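Local coordinates for lipoprotein (Bacillus anthracis, PDB 4JG9) that is of unknown function but is probably a lipoprotein held at the cell membrane by a lipid anchor, at residues A[36-50]-A[105-117]. Residues are numbered along the deposited sequence; the frame is centred on the assembly and turned at random.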
ATOM      1  N   SER A  36       7.721   3.633  10.701  1.00 93.26           N
ATOM      2  CA  SER A  36       8.130   2.234  10.587  1.00 88.12           C
ATOM      3  C   SER A  36       9.413   2.098   9.760  1.00 77.17           C
ATOM      4  O   SER A  36       9.638   2.826   8.794  1.00 71.71           O
ATOM      5  CB  SER A  36       6.998   1.380   9.976  1.00 82.35           C
ATOM      6  OG  SER A  36       7.379   0.013   9.822  1.00 76.50           O
ATOM      7  N   THR A  37      10.248   1.152  10.156  1.00 71.55           N
ATOM      8  CA  THR A  37      11.461   0.845   9.431  1.00 68.07           C
ATOM      9  C   THR A  37      11.145  -0.119   8.293  1.00 65.19           C
ATOM     10  O   THR A  37      11.968  -0.323   7.401  1.00 62.80           O
ATOM     11  CB  THR A  37      12.493   0.160  10.346  1.00 69.09           C
ATOM     12  OG1 THR A  37      11.877  -0.960  10.992  1.00 68.48           O
ATOM     13  CG2 THR A  37      13.014   1.116  11.403  1.00 66.14           C
ATOM     14  N   GLN A  38       9.941  -0.694   8.318  1.00 59.80           N
ATOM     15  CA  GLN A  38       9.642  -1.855   7.483  1.00 56.10           C
ATOM     16  C   GLN A  38       8.778  -1.607   6.251  1.00 52.85           C
ATOM     17  O   GLN A  38       8.892  -2.327   5.254  1.00 49.30           O
ATOM     18  CB  GLN A  38       9.010  -2.934   8.359  1.00 62.45           C
ATOM     19  CG  GLN A  38       9.869  -3.260   9.583  1.00 68.59           C
ATOM     20  CD  GLN A  38      11.174  -3.934   9.216  1.00 70.77           C
ATOM     21  OE1 GLN A  38      11.189  -4.887   8.439  1.00 73.33           O
ATOM     22  NE2 GLN A  38      12.281  -3.413   9.734  1.00 70.45           N
ATOM     23  N   VAL A  39       7.891  -0.620   6.323  1.00 51.12           N
ATOM     24  CA  VAL A  39       6.993  -0.333   5.205  1.00 50.54           C
ATOM     25  C   VAL A  39       6.838   1.165   5.013  1.00 47.76           C
ATOM     26  O   VAL A  39       7.111   1.945   5.932  1.00 46.14           O
ATOM     27  CB  VAL A  39       5.582  -0.926   5.409  1.00 48.58           C
ATOM     28  CG1 VAL A  39       5.654  -2.421   5.654  1.00 39.01           C
ATOM     29  CG2 VAL A  39       4.880  -0.223   6.558  1.00 38.46           C
ATOM     30  N   ASN A  40       6.384   1.557   3.825  1.00 42.01           N
ATOM     31  CA  ASN A  40       6.010   2.942   3.566  1.00 39.18           C
ATOM     32  C   ASN A  40       4.549   3.185   3.944  1.00 38.42           C
ATOM     33  O   ASN A  40       3.728   2.267   3.945  1.00 37.97           O
ATOM     34  CB  ASN A  40       6.211   3.290   2.094  1.00 37.25           C
ATOM     35  CG  ASN A  40       7.655   3.592   1.761  1.00 45.65           C
ATOM     36  OD1 ASN A  40       8.338   4.278   2.527  1.00 44.26           O
ATOM     37  ND2 ASN A  40       8.136   3.077   0.622  1.00 38.45           N
ATOM     38  N   ALA A  41       4.228   4.436   4.233  1.00 41.52           N
ATOM     39  CA  ALA A  41       2.872   4.829   4.553  1.00 42.81           C
ATOM     40  C   ALA A  41       2.635   6.188   3.902  1.00 45.33           C
ATOM     41  O   ALA A  41       3.585   6.857   3.501  1.00 47.21           O
ATOM     42  CB  ALA A  41       2.693   4.912   6.061  1.00 38.36           C
ATOM     43  N   PRO A  42       1.369   6.593   3.768  1.00 39.97           N
ATOM     44  CA  PRO A  42       1.117   7.935   3.228  1.00 40.26           C
ATOM     45  C   PRO A  42       1.740   9.001   4.124  1.00 42.16           C
ATOM     46  O   PRO A  42       1.835   8.810   5.333  1.00 42.00           O
ATOM     47  CB  PRO A  42      -0.417   8.038   3.252  1.00 39.62           C
ATOM     48  CG  PRO A  42      -0.881   6.608   3.147  1.00 41.97           C
ATOM     49  CD  PRO A  42       0.133   5.809   3.933  1.00 35.86           C
ATOM     50  N   SER A  43       2.158  10.118   3.541  1.00 46.83           N
ATOM     51  CA  SER A  43       2.820  11.156   4.330  1.00 45.74           C
ATOM     52  C   SER A  43       1.912  11.795   5.378  1.00 45.75           C
ATOM     53  O   SER A  43       2.403  12.412   6.317  1.00 44.73           O
ATOM     54  CB  SER A  43       3.383  12.235   3.421  1.00 40.99           C
ATOM     55  OG  SER A  43       2.323  12.955   2.826  1.00 45.12           O
ATOM     56  N   PHE A  44       0.597  11.676   5.206  1.00 47.76           N
ATOM     57  CA  PHE A  44      -0.341  12.254   6.174  1.00 44.42           C
ATOM     58  C   PHE A  44      -0.606  11.322   7.338  1.00 46.73           C
ATOM     59  O   PHE A  44      -1.337  11.673   8.264  1.00 50.37           O
ATOM     60  CB  PHE A  44      -1.657  12.721   5.521  1.00 38.15           C
ATOM     61  CG  PHE A  44      -2.333  11.674   4.673  1.00 36.02           C
ATOM     62  CD1 PHE A  44      -3.212  10.755   5.240  1.00 40.79           C
ATOM     63  CD2 PHE A  44      -2.096  11.618   3.298  1.00 34.32           C
ATOM     64  CE1 PHE A  44      -3.858   9.783   4.447  1.00 38.79           C
ATOM     65  CE2 PHE A  44      -2.727  10.663   2.500  1.00 38.13           C
ATOM     66  CZ  PHE A  44      -3.616   9.742   3.074  1.00 37.42           C
ATOM     67  N   PHE A  45       0.021  10.158   7.336  1.00 48.19           N
ATOM     68  CA  PHE A  45      -0.150   9.249   8.447  1.00 47.92           C
ATOM     69  C   PHE A  45       0.975   9.377   9.453  1.00 50.86           C
ATOM     70  O   PHE A  45       2.142   9.322   9.102  1.00 54.70           O
ATOM     71  CB  PHE A  45      -0.224   7.801   7.989  1.00 47.10           C
ATOM     72  CG  PHE A  45      -0.117   6.822   9.115  1.00 51.33           C
ATOM     73  CD1 PHE A  45      -1.211   6.530   9.897  1.00 46.78           C
ATOM     74  CD2 PHE A  45       1.084   6.217   9.411  1.00 49.20           C
ATOM     75  CE1 PHE A  45      -1.117   5.641  10.942  1.00 45.19           C
ATOM     76  CE2 PHE A  45       1.187   5.328  10.456  1.00 47.51           C
ATOM     77  CZ  PHE A  45       0.084   5.039  11.221  1.00 44.87           C
ATOM     78  N   HIS A  46       0.602   9.543  10.712  1.00 51.65           N
ATOM     79  CA  HIS A  46       1.560   9.619  11.794  1.00 52.49           C
ATOM     80  C   HIS A  46       1.146   8.643  12.870  1.00 53.30           C
ATOM     81  O   HIS A  46      -0.032   8.426  13.099  1.00 52.54           O
ATOM     82  CB  HIS A  46       1.629  11.030  12.368  1.00 64.06           C
ATOM     83  CG  HIS A  46       1.809  12.093  11.334  1.00 86.70           C
ATOM     84  ND1 HIS A  46       2.988  12.271  10.646  1.00 91.75           N
ATOM     85  CD2 HIS A  46       0.958  13.039  10.872  1.00 91.94           C
ATOM     86  CE1 HIS A  46       2.855  13.278   9.802  1.00 91.26           C
ATOM     87  NE2 HIS A  46       1.632  13.760   9.919  1.00 92.75           N
ATOM     88  N   LEU A  47       2.125   8.060  13.536  1.00 57.88           N
ATOM     89  CA  LEU A  47       1.862   7.088  14.578  1.00 56.78           C
ATOM     90  C   LEU A  47       1.104   7.697  15.746  1.00 58.60           C
ATOM     91  O   LEU A  47       0.411   7.005  16.475  1.00 61.72           O
ATOM     92  CB  LEU A  47       3.153   6.433  15.050  1.00 55.79           C
ATOM     93  CG  LEU A  47       3.569   5.229  14.215  1.00 59.38           C
ATOM     94  CD1 LEU A  47       4.837   4.606  14.761  1.00 62.56           C
ATOM     95  CD2 LEU A  47       2.451   4.207  14.190  1.00 54.85           C
ATOM     96  N   SER A  48       1.268   8.990  15.954  1.00 54.67           N
ATOM     97  CA  SER A  48       0.635   9.619  17.106  1.00 55.40           C
ATOM     98  C   SER A  48      -0.873   9.385  17.175  1.00 55.11           C
ATOM     99  O   SER A  48      -1.451   9.545  18.245  1.00 57.74           O
ATOM    100  CB  SER A  48       0.927  11.120  17.147  1.00 59.60           C
ATOM    101  OG  SER A  48       0.455  11.770  15.978  1.00 61.82           O
ATOM    102  N   VAL A  49      -1.512   9.002  16.065  1.00 49.92           N
ATOM    103  CA  VAL A  49      -2.948   8.706  16.112  1.00 48.43           C
ATOM    104  C   VAL A  49      -3.230   7.494  16.990  1.00 52.78           C
ATOM    105  O   VAL A  49      -4.365   7.287  17.406  1.00 58.82           O
ATOM    106  CB  VAL A  49      -3.590   8.456  14.725  1.00 47.62           C
ATOM    107  CG1 VAL A  49      -3.597   9.736  13.907  1.00 47.46           C
ATOM    108  CG2 VAL A  49      -2.886   7.329  13.988  1.00 43.39           C
ATOM    109  N   LEU A  50      -2.204   6.692  17.260  1.00 52.34           N
ATOM    110  CA  LEU A  50      -2.359   5.527  18.128  1.00 57.18           C
ATOM    111  C   LEU A  50      -2.434   5.880  19.612  1.00 66.93           C
ATOM    112  O   LEU A  50      -2.793   5.028  20.429  1.00 70.00           O
ATOM    113  CB  LEU A  50      -1.193   4.560  17.940  1.00 55.35           C
ATOM    114  CG  LEU A  50      -1.055   3.860  16.597  1.00 58.12           C
ATOM    115  CD1 LEU A  50       0.129   2.905  16.639  1.00 59.48           C
ATOM    116  CD2 LEU A  50      -2.337   3.134  16.248  1.00 57.88           C
ATOM    117  N   SER A 105      -9.759   8.118   2.884  1.00 38.32           N
ATOM    118  CA  SER A 105      -8.672   7.176   3.150  1.00 43.21           C
ATOM    119  C   SER A 105      -8.888   6.399   4.446  1.00 42.48           C
ATOM    120  O   SER A 105      -9.376   6.933   5.449  1.00 42.76           O
ATOM    121  CB  SER A 105      -7.312   7.889   3.219  1.00 44.46           C
ATOM    122  OG  SER A 105      -7.055   8.684   2.075  1.00 41.74           O
ATOM    123  N   ILE A 106      -8.521   5.127   4.413  1.00 39.80           N
ATOM    124  CA  ILE A 106      -8.543   4.310   5.603  1.00 41.21           C
ATOM    125  C   ILE A 106      -7.194   3.638   5.774  1.00 39.78           C
ATOM    126  O   ILE A 106      -6.751   2.893   4.905  1.00 40.30           O
ATOM    127  CB  ILE A 106      -9.607   3.224   5.539  1.00 44.59           C
ATOM    128  CG1 ILE A 106     -10.997   3.851   5.507  1.00 46.82           C
ATOM    129  CG2 ILE A 106      -9.490   2.314   6.758  1.00 44.39           C
ATOM    130  CD1 ILE A 106     -12.059   2.880   5.096  1.00 49.74           C
ATOM    131  N   ILE A 107      -6.547   3.904   6.901  1.00 39.72           N
ATOM    132  CA  ILE A 107      -5.258   3.312   7.221  1.00 40.08           C
ATOM    133  C   ILE A 107      -5.401   2.481   8.487  1.00 44.83           C
ATOM    134  O   ILE A 107      -5.695   3.025   9.552  1.00 49.45           O
ATOM    135  CB  ILE A 107      -4.216   4.398   7.470  1.00 41.77           C
ATOM    136  CG1 ILE A 107      -4.093   5.310   6.238  1.00 38.86           C
ATOM    137  CG2 ILE A 107      -2.880   3.780   7.850  1.00 43.77           C
ATOM    138  CD1 ILE A 107      -2.966   6.320   6.343  1.00 36.65           C
ATOM    139  N   ALA A 108      -5.159   1.178   8.381  1.00 42.98           N
ATOM    140  CA  ALA A 108      -5.411   0.249   9.483  1.00 41.26           C
ATOM    141  C   ALA A 108      -4.131  -0.216  10.162  1.00 46.23           C
ATOM    142  O   ALA A 108      -3.068  -0.347   9.523  1.00 48.97           O
ATOM    143  CB  ALA A 108      -6.194  -0.952   8.984  1.00 33.73           C
ATOM    144  N   LEU A 109      -4.221  -0.433  11.466  1.00 45.19           N
ATOM    145  CA  LEU A 109      -3.132  -1.066  12.207  1.00 46.10           C
ATOM    146  C   LEU A 109      -3.687  -2.085  13.174  1.00 48.77           C
ATOM    147  O   LEU A 109      -4.673  -1.833  13.876  1.00 50.78           O
ATOM    148  CB  LEU A 109      -2.304  -0.041  12.980  1.00 47.58           C
ATOM    149  CG  LEU A 109      -1.459   0.871  12.090  1.00 51.43           C
ATOM    150  CD1 LEU A 109      -2.097   2.246  11.979  1.00 46.91           C
ATOM    151  CD2 LEU A 109      -0.023   0.948  12.598  1.00 55.45           C
ATOM    152  N   LYS A 110      -3.043  -3.240  13.219  1.00 44.28           N
ATOM    153  CA  LYS A 110      -3.436  -4.258  14.157  1.00 46.03           C
ATOM    154  C   LYS A 110      -2.976  -3.849  15.544  1.00 51.24           C
ATOM    155  O   LYS A 110      -2.045  -3.048  15.698  1.00 51.55           O
ATOM    156  CB  LYS A 110      -2.824  -5.609  13.776  1.00 50.67           C
ATOM    157  CG  LYS A 110      -3.509  -6.781  14.447  1.00 52.75           C
ATOM    158  CD  LYS A 110      -2.970  -8.096  13.963  1.00 51.27           C
ATOM    159  CE  LYS A 110      -3.767  -9.215  14.612  1.00 54.23           C
ATOM    160  NZ  LYS A 110      -3.281 -10.560  14.221  1.00 59.68           N
ATOM    161  N   GLN A 111      -3.646  -4.385  16.554  1.00 48.96           N
ATOM    162  CA  GLN A 111      -3.236  -4.170  17.927  1.00 49.04           C
ATOM    163  C   GLN A 111      -1.805  -4.639  18.093  1.00 50.20           C
ATOM    164  O   GLN A 111      -1.450  -5.722  17.623  1.00 52.74           O
ATOM    165  CB  GLN A 111      -4.139  -4.942  18.864  1.00 49.01           C
ATOM    166  CG  GLN A 111      -3.920  -4.617  20.299  1.00 55.54           C
ATOM    167  CD  GLN A 111      -4.865  -5.387  21.178  1.00 58.37           C
ATOM    168  OE1 GLN A 111      -5.427  -6.396  20.755  1.00 59.87           O
ATOM    169  NE2 GLN A 111      -5.065  -4.910  22.399  1.00 57.84           N
ATOM    170  N   GLY A 112      -0.969  -3.796  18.691  1.00 48.49           N
ATOM    171  CA  GLY A 112       0.424  -4.143  18.920  1.00 53.14           C
ATOM    172  C   GLY A 112       1.341  -3.949  17.720  1.00 55.54           C
ATOM    173  O   GLY A 112       2.504  -4.342  17.745  1.00 61.60           O
ATOM    174  N   SER A 113       0.825  -3.323  16.671  1.00 52.20           N
ATOM    175  CA  SER A 113       1.579  -3.126  15.442  1.00 50.78           C
ATOM    176  C   SER A 113       1.918  -1.650  15.215  1.00 53.71           C
ATOM    177  O   SER A 113       1.161  -0.760  15.617  1.00 52.20           O
ATOM    178  CB  SER A 113       0.773  -3.670  14.257  1.00 49.40           C
ATOM    179  OG  SER A 113       1.391  -3.368  13.023  1.00 55.07           O
ATOM    180  N   VAL A 114       3.064  -1.393  14.589  1.00 52.73           N
ATOM    181  CA  VAL A 114       3.415  -0.040  14.158  1.00 51.90           C
ATOM    182  C   VAL A 114       3.459  -0.017  12.633  1.00 55.16           C
ATOM    183  O   VAL A 114       3.978   0.911  12.019  1.00 62.02           O
ATOM    184  CB  VAL A 114       4.772   0.423  14.742  1.00 50.77           C
ATOM    185  CG1 VAL A 114       4.681   0.560  16.250  1.00 47.69           C
ATOM    186  CG2 VAL A 114       5.885  -0.541  14.341  1.00 46.53           C
ATOM    187  N   THR A 115       2.917  -1.064  12.027  1.00 56.17           N
ATOM    188  CA  THR A 115       2.975  -1.233  10.582  1.00 56.45           C
ATOM    189  C   THR A 115       1.604  -0.981   9.950  1.00 53.72           C
ATOM    190  O   THR A 115       0.733  -1.842   9.991  1.00 56.41           O
ATOM    191  CB  THR A 115       3.411  -2.649  10.232  1.00 59.03           C
ATOM    192  OG1 THR A 115       4.536  -3.006  11.034  1.00 68.77           O
ATOM    193  CG2 THR A 115       3.786  -2.732   8.789  1.00 56.61           C
ATOM    194  N   PRO A 116       1.417   0.199   9.348  1.00 45.65           N
ATOM    195  CA  PRO A 116       0.119   0.533   8.755  1.00 42.93           C
ATOM    196  C   PRO A 116      -0.120  -0.245   7.472  1.00 44.69           C
ATOM    197  O   PRO A 116       0.824  -0.679   6.817  1.00 48.77           O
ATOM    198  CB  PRO A 116       0.245   2.025   8.447  1.00 40.22           C
ATOM    199  CG  PRO A 116       1.722   2.235   8.247  1.00 41.11           C
ATOM    200  CD  PRO A 116       2.394   1.296   9.218  1.00 42.20           C
ATOM    201  N   THR A 117      -1.378  -0.472   7.148  1.00 40.37           N
ATOM    202  CA  THR A 117      -1.720  -1.187   5.943  1.00 36.12           C
ATOM    203  C   THR A 117      -3.020  -0.657   5.394  1.00 38.54           C
ATOM    204  O   THR A 117      -3.845  -0.139   6.128  1.00 38.13           O
ATOM    205  CB  THR A 117      -1.844  -2.698   6.200  1.00 46.38           C
ATOM    206  OG1 THR A 117      -1.990  -3.390   4.960  1.00 44.23           O
ATOM    207  CG2 THR A 117      -3.032  -2.991   7.073  1.00 39.32           C
TER
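F45 inserts between I107, L109 and P116 as the N-terminal loop, 36-50, folds over the face of strand 102-110 in an antiparallel beta-sheet. No hydrogen bond joins 36-50 to 105-117; the contact is held by apolar packing. A type I turn from P42 to F45, closed by the bond from F45 N to P42 O, reverses the loop above the strand. With CG anti to the backbone N (chi1 168°), the F45 ring is carried over the strand, where P116 CB lies over one face, 4.3 Å from the ring centroid, as a CH-pi contact. A41 CB continues this cluster, 3.6 Å from P116 CG. I107 divides its branches: CG2 approaches the ring off-centre, whereas CD1 reaches F45 CB at 3.5 Å and meets P42 CG tip to tip at 3.8 Å. L109 CD1 comes from the opposite direction to F45 CZ, 3.6 Å away. F44 turns its CZ to S105, whose OG is hydrogen-bonded to T131, while Y160 of strand 153-161 meets the F44 ring.

The other end is looser and more open to solvent. L47 CD1 only grazes exposed V114 at CB, 4.2 Å away, and exposed S36 lies beside V114 O. A separate pair, V39 and T115, also packs on T117 and V39 of the second subunit, respectively; the two side chains cross at about a right angle, with V39 CG2 3.5 Å from T115 CG2.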